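Local coordinates for protein glucanase (Clostridium thermocellum, PDB 5GXX) that probably cuts internal beta-1,4-glucosidic bonds of cellulose as a family 9 endoglucanase of the cellulosome, at residues 511-516 / 538-543; 465-470 / 479-484; 369-374 / 546-551; 500-505 / 518-523. The protein carries 1 engineered substitution. One frame throughout, in Å; residues are numbered along the deposited sequence.

Contact 1: 511-516 / 538-543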
# COMPACT_ATOMS: atom_id res chain seq x y z
N SER A 511 0.97 2.87 11.73
CA SER A 511 2.37 2.53 11.94
C SER A 511 3.28 3.72 12.29
O SER A 511 3.21 4.76 11.64
CB SER A 511 2.92 1.83 10.69
OG SER A 511 4.24 1.39 10.92
N GLY A 512 4.13 3.52 13.28
CA GLY A 512 5.12 4.50 13.73
C GLY A 512 4.60 5.57 14.67
O GLY A 512 5.30 6.54 14.97
N MET A 513 3.35 5.43 15.10
CA MET A 513 2.75 6.38 16.03
C MET A 513 2.57 5.70 17.39
O MET A 513 1.51 5.11 17.66
CB MET A 513 1.45 6.96 15.47
CG MET A 513 1.59 7.68 14.12
SD MET A 513 2.61 9.16 14.25
CE MET A 513 2.40 9.89 12.62
N ASP A 514 3.61 5.74 18.21
CA ASP A 514 3.62 5.12 19.55
C ASP A 514 2.49 5.74 20.39
O ASP A 514 2.52 6.95 20.64
CB ASP A 514 4.99 5.35 20.19
CG ASP A 514 5.21 4.56 21.48
OD1 ASP A 514 4.80 3.38 21.60
OD2 ASP A 514 5.86 5.13 22.40
N VAL A 515 1.51 4.93 20.80
CA VAL A 515 0.28 5.44 21.40
C VAL A 515 -0.17 4.59 22.59
O VAL A 515 0.04 3.37 22.62
CB VAL A 515 -0.85 5.52 20.35
CG1 VAL A 515 -1.22 4.14 19.84
CG2 VAL A 515 -2.08 6.25 20.86
N GLU A 516 -0.79 5.23 23.57
CA GLU A 516 -1.47 4.51 24.64
C GLU A 516 -2.89 5.04 24.82
O GLU A 516 -3.18 6.20 24.48
CB GLU A 516 -0.67 4.52 25.94
CG GLU A 516 -0.42 5.92 26.47
CD GLU A 516 0.07 5.98 27.91
OE1 GLU A 516 -0.06 5.00 28.68
OE2 GLU A 516 0.56 7.07 28.29
N THR A 538 5.80 14.48 18.32
CA THR A 538 6.46 15.25 17.26
C THR A 538 6.40 14.53 15.92
O THR A 538 6.62 15.13 14.86
CB THR A 538 7.94 15.59 17.56
OG1 THR A 538 8.72 14.39 17.55
CG2 THR A 538 8.08 16.30 18.92
N ASN A 539 6.10 13.23 15.97
CA ASN A 539 5.94 12.46 14.74
C ASN A 539 4.65 12.76 14.02
O ASN A 539 4.45 12.31 12.90
CB ASN A 539 5.98 10.96 15.06
CG ASN A 539 7.37 10.49 15.39
OD1 ASN A 539 7.56 9.60 16.23
ND2 ASN A 539 8.36 11.09 14.76
N ILE A 540 3.76 13.50 14.68
CA ILE A 540 2.59 14.06 14.02
C ILE A 540 3.04 15.46 13.62
O ILE A 540 3.20 16.33 14.47
CB ILE A 540 1.35 14.10 14.94
CG1 ILE A 540 1.09 12.73 15.58
CG2 ILE A 540 0.12 14.59 14.14
CD1 ILE A 540 -0.01 12.78 16.63
N CYS A 541 3.28 15.66 12.33
CA CYS A 541 3.86 16.92 11.86
C CYS A 541 3.46 17.20 10.41
O CYS A 541 3.20 16.27 9.64
CB CYS A 541 5.38 16.89 11.99
SG CYS A 541 6.18 15.44 11.27
N PRO A 542 3.39 18.49 10.05
CA PRO A 542 2.85 18.83 8.74
C PRO A 542 3.86 18.68 7.60
O PRO A 542 4.18 19.65 6.91
CB PRO A 542 2.42 20.29 8.95
CG PRO A 542 3.38 20.82 9.99
CD PRO A 542 3.37 19.66 10.96
N ILE A 543 4.33 17.46 7.35
CA ILE A 543 5.42 17.23 6.39
C ILE A 543 5.07 16.37 5.19
O ILE A 543 5.92 16.12 4.31
CB ILE A 543 6.70 16.65 7.04
CG1 ILE A 543 6.51 15.19 7.48
CG2 ILE A 543 7.21 17.53 8.20
CD1 ILE A 543 7.80 14.52 7.89
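Met513 reaches across to Asn539 and Ile540 with an unbranched, flexible side chain, a type suited to threading between two loops that share no hydrogen bond here. Its CB meets neither of them and serves to launch the chain. From there CG stands anti to the carbonyl carbon (chi1 -59°) and packs on the methyl of Ala550, with Met513 CG and Ala550 CB 3.7 Å apart. A bend at chi2 (-65°) then turns the sulfur toward the 538-543 loop. Met513 SD lies 3.9 Å from Asn539 CB and 4.1 Å from Ile540 CG1, resting against the root of one side chain and the CG1 methylene of the other. About the CG-SD bond the chain is extended, and the terminal methyl ends on the backbone: Met513 CE is 3.2 Å from Asn539 O. A methyl attached to sulfur carries slightly positive hydrogens, which may make this carbonyl a tolerable neighbour. Gly512, just ahead of the methionine, has phi 82°, a positive value that glycine accepts readily.

The 538-543 loop is also bonded to the catalytic module: Thr538 OG1 is hydrogen-bonded to Lys130 NZ, and Ile543 O to Trp121 NE1. Asp514 and Glu516 reach Thr505 and Lys503 of the second subunit. The loop, with an inverse gamma turn centred on Pro542, carries the chain from strand 527-534 of one sheet to strand 549-557 of the other. Met513 also packs on Tyr534 of strand 527-534, so it lies against both sheets of the two-sheet beta-sandwich expected of a cellulose-binding domain.

Contact 2: 465-470 / 479-484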
# COMPACT_ATOMS: atom_id res chain seq x y z
N ALA A 465 -10.40 8.14 14.59
CA ALA A 465 -9.95 9.47 15.00
C ALA A 465 -8.56 9.81 14.44
O ALA A 465 -7.64 9.01 14.53
CB ALA A 465 -9.94 9.56 16.52
N LEU A 466 -8.45 11.01 13.88
CA LEU A 466 -7.20 11.49 13.31
C LEU A 466 -6.76 12.71 14.11
O LEU A 466 -7.41 13.75 14.06
CB LEU A 466 -7.41 11.90 11.85
CG LEU A 466 -7.12 10.80 10.83
CD1 LEU A 466 -8.09 9.62 10.93
CD2 LEU A 466 -7.16 11.44 9.43
N LEU A 467 -5.66 12.57 14.85
CA LEU A 467 -5.10 13.71 15.58
C LEU A 467 -4.17 14.46 14.62
O LEU A 467 -3.17 13.92 14.15
CB LEU A 467 -4.35 13.26 16.83
CG LEU A 467 -3.69 14.42 17.61
CD1 LEU A 467 -4.69 15.47 18.08
CD2 LEU A 467 -2.88 13.88 18.79
N ASN A 468 -4.54 15.71 14.33
CA ASN A 468 -3.91 16.54 13.31
C ASN A 468 -2.88 17.53 13.87
O ASN A 468 -3.14 18.19 14.87
CB ASN A 468 -4.97 17.37 12.57
CG ASN A 468 -5.73 16.58 11.52
OD1 ASN A 468 -5.59 16.84 10.32
ND2 ASN A 468 -6.59 15.66 11.95
N ASN A 469 -1.76 17.66 13.18
CA ASN A 469 -0.87 18.82 13.31
C ASN A 469 -0.76 19.54 11.97
O ASN A 469 0.04 19.16 11.11
CB ASN A 469 0.53 18.39 13.78
CG ASN A 469 1.49 19.57 13.93
OD1 ASN A 469 1.17 20.70 13.58
ND2 ASN A 469 2.70 19.29 14.41
N ARG A 470 -1.58 20.59 11.84
CA ARG A 470 -1.53 21.49 10.69
C ARG A 470 -1.07 22.86 11.17
O ARG A 470 -1.55 23.91 10.71
CB ARG A 470 -2.87 21.56 9.97
CG ARG A 470 -3.48 20.19 9.65
CD ARG A 470 -4.70 20.37 8.77
NE ARG A 470 -5.46 19.12 8.71
CZ ARG A 470 -6.60 18.94 8.06
NH1 ARG A 470 -7.14 19.91 7.33
NH2 ARG A 470 -7.19 17.74 8.11
N LYS A 479 5.40 17.44 21.55
CA LYS A 479 5.66 16.05 21.92
C LYS A 479 4.54 15.42 22.76
O LYS A 479 4.12 14.30 22.48
CB LYS A 479 7.02 15.92 22.63
CG LYS A 479 7.46 14.48 22.93
CD LYS A 479 8.67 14.47 23.85
CE LYS A 479 9.22 13.06 24.08
NZ LYS A 479 8.24 12.01 24.45
N ASP A 480 4.04 16.15 23.75
CA ASP A 480 3.12 15.55 24.71
C ASP A 480 1.67 15.75 24.28
O ASP A 480 0.90 16.41 24.96
CB ASP A 480 3.38 16.15 26.10
CG ASP A 480 4.76 15.78 26.64
OD1 ASP A 480 5.35 14.77 26.19
OD2 ASP A 480 5.26 16.51 27.54
N LEU A 481 1.32 15.18 23.12
CA LEU A 481 -0.03 15.36 22.58
C LEU A 481 -0.96 14.30 23.12
O LEU A 481 -0.58 13.13 23.21
CB LEU A 481 -0.02 15.26 21.05
CG LEU A 481 0.41 16.53 20.30
CD1 LEU A 481 0.40 16.18 18.81
CD2 LEU A 481 -0.49 17.72 20.61
N SER A 482 -2.19 14.70 23.44
CA SER A 482 -3.25 13.75 23.79
C SER A 482 -4.61 14.32 23.43
O SER A 482 -4.77 15.52 23.20
CB SER A 482 -3.22 13.33 25.27
OG SER A 482 -3.55 14.42 26.12
N TYR A 483 -5.60 13.44 23.37
CA TYR A 483 -6.97 13.91 23.28
C TYR A 483 -7.88 13.01 24.10
O TYR A 483 -7.54 11.86 24.40
CB TYR A 483 -7.43 14.02 21.82
CG TYR A 483 -7.46 12.72 21.03
CD1 TYR A 483 -8.55 11.86 21.14
CD2 TYR A 483 -6.41 12.37 20.18
CE1 TYR A 483 -8.60 10.69 20.40
CE2 TYR A 483 -6.46 11.20 19.43
CZ TYR A 483 -7.56 10.36 19.56
OH TYR A 483 -7.62 9.19 18.84
N ASN A 484 -9.04 13.54 24.46
CA ASN A 484 -9.98 12.81 25.30
C ASN A 484 -11.30 12.51 24.60
O ASN A 484 -11.80 13.33 23.81
CB ASN A 484 -10.26 13.61 26.58
CG ASN A 484 -9.04 13.80 27.46
OD1 ASN A 484 -8.02 13.13 27.30
ND2 ASN A 484 -9.15 14.70 28.43
O HOH W 1 -5.79 9.34 16.83
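Leu467 and Ala465 point from strand 465-469 toward Leu481 and Tyr483 of strand 481-484, and all four are buried. The tight part lies around the tyrosine. Tyr483 CG occupies the crowded position between backbone N and carbonyl carbon (chi1 62°), which sends the ring across to the facing strand, where its phenol oxygen comes within 3.3 Å of Ala465 CB. The small methyl of alanine suits a place where a ring must come so near. Next along, Leu467 runs antiparallel to the tyrosine side chain, its CB 3.9 Å from Tyr483 CE2, while its CD2 methyl turns to Leu481 and lies 3.9 Å from that residue's CB. A branched leucine suits this place because its CB can meet the ring while a methyl meets the next residue.

The looser part is a water bridge. One water links Tyr483 OH (2.7 Å) to Ala465 O (3.0 Å); it donates to the carbonyl and also hydrogen-bonds the phenol oxygen of the buried tyrosine.

Leu466 and Asn468 lie on the side of the strand turned away from Leu481 and Tyr483. There Arg470 grips Asn468 OD1 side-on, through NE at 2.8 Å and NH2 at 2.9 Å, both from the same face of the amide; Glu450 OE2 forms a salt bridge with the same NH2 and probably balances the charge.

The axes of 465-469 and 481-484 come no nearer than 9.0 Å and cross at 139°, too far for backbone pairing, as expected of strands from facing sheets. Strand 460-469 lies between 447-456 and 549-557 in one sheet; 481-488 runs between 527-534 and 588-590 in the other, with Val588 packing on Leu467 and Leu481.

Contact 3: 369-374 / 546-551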
# COMPACT_ATOMS: atom_id res chain seq x y z
N THR A 369 1.46 24.70 3.96
CA THR A 369 0.84 23.40 3.81
C THR A 369 1.10 22.45 4.99
O THR A 369 1.95 22.70 5.86
CB THR A 369 1.23 22.74 2.48
OG1 THR A 369 0.35 21.64 2.23
CG2 THR A 369 2.67 22.26 2.54
N TRP A 370 0.34 21.36 5.02
CA TRP A 370 0.58 20.27 5.96
C TRP A 370 0.86 18.94 5.27
O TRP A 370 1.15 17.94 5.94
CB TRP A 370 -0.60 20.09 6.93
CG TRP A 370 -1.96 20.03 6.27
CD1 TRP A 370 -2.68 18.90 5.97
CD2 TRP A 370 -2.74 21.14 5.81
NE1 TRP A 370 -3.89 19.25 5.40
CE2 TRP A 370 -3.94 20.62 5.27
CE3 TRP A 370 -2.56 22.54 5.84
CZ2 TRP A 370 -4.95 21.43 4.74
CZ3 TRP A 370 -3.56 23.35 5.31
CH2 TRP A 370 -4.74 22.79 4.75
N LEU A 371 0.77 18.91 3.94
CA LEU A 371 0.84 17.60 3.30
C LEU A 371 1.61 17.54 1.99
O LEU A 371 1.29 16.74 1.10
CB LEU A 371 -0.53 16.92 3.22
CG LEU A 371 -1.74 17.72 2.72
CD1 LEU A 371 -1.43 18.74 1.65
CD2 LEU A 371 -2.87 16.79 2.28
N ASP A 372 2.66 18.35 1.92
CA ASP A 372 3.60 18.30 0.80
C ASP A 372 2.87 18.48 -0.54
O ASP A 372 3.04 17.71 -1.48
CB ASP A 372 4.44 17.00 0.88
CG ASP A 372 5.59 16.98 -0.10
OD1 ASP A 372 6.01 18.05 -0.58
OD2 ASP A 372 6.10 15.87 -0.39
N LYS A 373 2.00 19.49 -0.59
CA LYS A 373 1.31 19.87 -1.83
C LYS A 373 1.33 21.39 -1.98
O LYS A 373 1.27 22.13 -1.01
CB LYS A 373 -0.16 19.44 -1.83
CG LYS A 373 -0.39 17.93 -1.88
CD LYS A 373 -1.87 17.62 -2.00
CE LYS A 373 -2.07 16.25 -2.65
NZ LYS A 373 -3.50 15.82 -2.63
N ARG A 374 1.34 21.84 -3.22
CA ARG A 374 1.26 23.27 -3.50
C ARG A 374 -0.17 23.77 -3.63
O ARG A 374 -0.43 24.96 -3.42
CB ARG A 374 2.03 23.62 -4.77
CG ARG A 374 3.53 23.61 -4.57
CD ARG A 374 4.18 24.19 -5.81
NE ARG A 374 4.32 23.13 -6.79
CZ ARG A 374 5.28 22.22 -6.73
NH1 ARG A 374 6.16 22.26 -5.75
NH2 ARG A 374 5.35 21.26 -7.64
N GLU A 546 1.19 11.23 5.05
CA GLU A 546 1.13 10.23 6.12
C GLU A 546 1.26 10.87 7.50
O GLU A 546 0.62 10.47 8.45
CB GLU A 546 2.20 9.15 5.94
CG GLU A 546 2.05 8.35 4.64
CD GLU A 546 0.63 7.91 4.39
OE1 GLU A 546 0.07 7.19 5.25
OE2 GLU A 546 0.06 8.28 3.33
N GLN A 547 2.07 11.92 7.58
CA GLN A 547 2.59 12.39 8.86
C GLN A 547 1.74 13.45 9.54
O GLN A 547 1.83 13.61 10.76
CB GLN A 547 4.04 12.87 8.69
CG GLN A 547 4.99 11.82 8.08
CD GLN A 547 5.22 11.89 6.57
OE1 GLN A 547 4.39 12.35 5.75
NE2 GLN A 547 6.37 11.36 6.18
N TYR A 548 0.89 14.15 8.79
CA TYR A 548 0.18 15.30 9.36
C TYR A 548 -0.92 14.91 10.36
O TYR A 548 -1.36 15.75 11.14
CB TYR A 548 -0.37 16.22 8.28
CG TYR A 548 -1.67 15.77 7.65
CD1 TYR A 548 -2.89 16.03 8.26
CD2 TYR A 548 -1.66 15.09 6.44
CE1 TYR A 548 -4.08 15.63 7.68
CE2 TYR A 548 -2.85 14.68 5.85
CZ TYR A 548 -4.05 14.96 6.47
OH TYR A 548 -5.24 14.56 5.90
N ALA A 549 -1.34 13.65 10.35
CA ALA A 549 -2.28 13.20 11.36
C ALA A 549 -1.98 11.75 11.71
O ALA A 549 -1.51 11.00 10.85
CB ALA A 549 -3.73 13.36 10.88
N ALA A 550 -2.26 11.37 12.95
CA ALA A 550 -2.21 9.96 13.33
C ALA A 550 -3.61 9.37 13.48
O ALA A 550 -4.46 9.93 14.19
CB ALA A 550 -1.41 9.82 14.61
N GLU A 551 -3.86 8.25 12.79
CA GLU A 551 -5.14 7.56 12.81
C GLU A 551 -5.17 6.45 13.84
O GLU A 551 -4.25 5.64 13.92
CB GLU A 551 -5.50 7.02 11.42
CG GLU A 551 -6.82 6.25 11.40
CD GLU A 551 -7.25 5.83 10.01
OE1 GLU A 551 -6.76 6.39 9.01
OE2 GLU A 551 -8.11 4.93 9.91
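Trp370 and Tyr548 make an aromatic contact at the heart of this meeting. It is T-shaped (edge-to-face): the five-membered ring of the tryptophan turns its edge to the tyrosine face, with centroids 4.8 Å apart and planes at 69°. Trp370 CD1 does the touching, 3.6 Å above the plane of the Tyr548 ring and over its centre. This carbon sits beside the indole nitrogen, so its hydrogen is somewhat positive and well matched to the electron-rich face. The first torsion of Tyr548 places CG between backbone N and carbonyl carbon (chi1 80°), which presents the ring face to Trp370 CD1, and the two side chains meet at a slant.

Apolar contacts widen the seam. Leu371 lies alongside the tyrosine, pointing the same way, with its CB 3.9 Å from Tyr548 CD2 and its CD2 4.1 Å from Tyr548 CE2.

A separate van der Waals approach runs from backbone to side chain, Trp370 O coming within 3.3 Å of Tyr548 CB.

Hydrogen bonding does not cross between the two segments but shapes one of them. Leu371 N donates to Thr369 OG1 at 3.2 Å and almost perfectly straight (179°), an ST turn that spans Trp370. A threonine hydroxyl suits this because it can also bond Ile376 O.

The 369-374 loop follows the short helix 364-367 of the catalytic module, and Trp370 also rests on Pro542 and Arg470. Tyr548 stands just ahead of strand 549-557 and pairs by backbone with Asn469 of strand 460-469, so the contact joins the catalytic module to the end of a beta-sandwich sheet.

Contact 4: 500-505 / 518-523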
# COMPACT_ATOMS: atom_id res chain seq x y z
N ASP A 500 -16.22 -1.53 34.86
CA ASP A 500 -15.40 -2.68 34.50
C ASP A 500 -16.07 -3.67 33.54
O ASP A 500 -15.44 -4.63 33.11
CB ASP A 500 -14.79 -3.37 35.74
CG ASP A 500 -15.80 -4.12 36.59
OD1 ASP A 500 -17.00 -4.20 36.24
OD2 ASP A 500 -15.38 -4.64 37.65
N ASP A 501 -17.33 -3.42 33.19
CA ASP A 501 -18.04 -4.22 32.19
C ASP A 501 -17.84 -3.65 30.79
O ASP A 501 -18.28 -4.24 29.80
CB ASP A 501 -19.54 -4.28 32.50
CG ASP A 501 -19.84 -5.11 33.74
OD1 ASP A 501 -19.29 -6.22 33.84
OD2 ASP A 501 -20.61 -4.64 34.60
N ILE A 502 -17.20 -2.49 30.72
CA ILE A 502 -17.02 -1.80 29.44
C ILE A 502 -15.59 -2.02 28.98
O ILE A 502 -14.66 -1.74 29.74
CB ILE A 502 -17.28 -0.28 29.56
CG1 ILE A 502 -18.66 0.03 30.18
CG2 ILE A 502 -17.07 0.43 28.22
CD1 ILE A 502 -19.87 -0.72 29.59
N LYS A 503 -15.42 -2.54 27.77
CA LYS A 503 -14.10 -2.92 27.25
C LYS A 503 -13.63 -1.97 26.15
O LYS A 503 -14.40 -1.68 25.23
CB LYS A 503 -14.10 -4.36 26.71
CG LYS A 503 -12.72 -4.92 26.39
CD LYS A 503 -12.76 -6.25 25.64
CE LYS A 503 -13.19 -7.43 26.51
NZ LYS A 503 -12.12 -7.92 27.43
N VAL A 504 -12.39 -1.51 26.25
CA VAL A 504 -11.75 -0.70 25.20
C VAL A 504 -10.83 -1.59 24.38
O VAL A 504 -9.96 -2.29 24.92
CB VAL A 504 -10.92 0.46 25.80
CG1 VAL A 504 -10.38 1.39 24.72
CG2 VAL A 504 -11.74 1.25 26.82
N THR A 505 -11.02 -1.56 23.07
CA THR A 505 -10.15 -2.32 22.18
C THR A 505 -9.76 -1.41 21.01
O THR A 505 -10.30 -0.31 20.85
CB THR A 505 -10.85 -3.58 21.62
OG1 THR A 505 -12.04 -3.20 20.93
CG2 THR A 505 -11.20 -4.56 22.74
N SER A 518 -5.77 5.30 27.86
CA SER A 518 -5.93 5.14 29.30
C SER A 518 -7.10 4.21 29.59
O SER A 518 -7.96 4.00 28.72
CB SER A 518 -6.22 6.50 29.95
OG SER A 518 -7.54 6.92 29.68
N PRO A 519 -7.16 3.67 30.82
CA PRO A 519 -8.41 3.04 31.25
C PRO A 519 -9.51 4.10 31.31
O PRO A 519 -9.22 5.30 31.28
CB PRO A 519 -8.09 2.50 32.65
CG PRO A 519 -6.60 2.58 32.81
CD PRO A 519 -6.12 3.63 31.86
N ILE A 520 -10.77 3.67 31.36
CA ILE A 520 -11.90 4.59 31.48
C ILE A 520 -11.84 5.27 32.84
O ILE A 520 -11.74 4.58 33.86
CB ILE A 520 -13.23 3.85 31.26
CG1 ILE A 520 -13.25 3.23 29.85
CG2 ILE A 520 -14.42 4.77 31.48
CD1 ILE A 520 -14.34 2.18 29.67
N THR A 521 -11.86 6.60 32.82
CA THR A 521 -11.52 7.44 33.96
C THR A 521 -12.66 8.36 34.32
O THR A 521 -13.28 8.97 33.45
CB THR A 521 -10.26 8.26 33.62
OG1 THR A 521 -9.19 7.34 33.35
CG2 THR A 521 -9.84 9.17 34.78
N HIS A 522 -12.95 8.44 35.62
CA HIS A 522 -14.01 9.31 36.10
C HIS A 522 -13.64 10.78 35.99
O HIS A 522 -12.55 11.18 36.38
CB HIS A 522 -14.37 8.95 37.55
CG HIS A 522 -15.59 9.66 38.06
ND1 HIS A 522 -15.57 10.45 39.19
CD2 HIS A 522 -16.85 9.71 37.58
CE1 HIS A 522 -16.78 10.94 39.40
NE2 HIS A 522 -17.57 10.51 38.44
N LEU A 523 -14.55 11.57 35.43
CA LEU A 523 -14.45 13.02 35.47
C LEU A 523 -15.29 13.54 36.64
O LEU A 523 -14.75 13.84 37.72
CB LEU A 523 -14.89 13.64 34.14
CG LEU A 523 -14.58 15.12 33.90
CD1 LEU A 523 -13.08 15.38 33.76
CD2 LEU A 523 -15.33 15.66 32.70
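Ile502 meets Ile520 first, just ahead of strand 503-506. Its CG2 methyl, anti to the backbone N, lies 3.6 Å from Ile520 CD1, and its CB is 3.8 Å from the same methyl, the two side chains crossing at about a right angle. The other branch of Ile502 leads away, and the residue also packs on Trp565 and Ile556; its side chain is about 9 Å from a bound calcium ion. Lys503 points to the other side. Val504 turns back, its CG2 3.9 Å from Ile520 CG1. Thr505 closes the segment.

Ile520 reaches both neighbours because its chain is extended (chi2 165°). Beside it, Pro519 O accepts Ser518 OG (2.8 Å) and Thr521 OG1 (2.9 Å) from opposite faces of its plane, which brings both hydroxyls onto one carbonyl.

Between the two segments the chemistry is wholly aliphatic. Val504 suits its strand, and the isoleucines offer compact methyls beside it. What joins these sheet margins is close fit and partial burial of methyl groups, with no hydrogen bond between the segments, while Lys503, directed away from Ile520, and Thr505 reach the second subunit.

Overall arrangement
From the N terminus, the chain first passes residues 369-374 of the catalytic module, whose partner comes only at 546-551; the loop closed by contact 3 therefore encloses all the others. Inside it, contact 2 closes a short loop, 465-484, across the two sheets of the sandwich. Contact 4 opens next at 500, and contact 1 at 511 before contact 4 has closed at 523, so these two cross and share strand 515-524. Contact 1 closes at 543, just before contact 3. Contacts 1, 2 and 3 touch one another beside the catalytic module, whereas contact 4 lies farther out, its centre about 31 Å from that of contact 3.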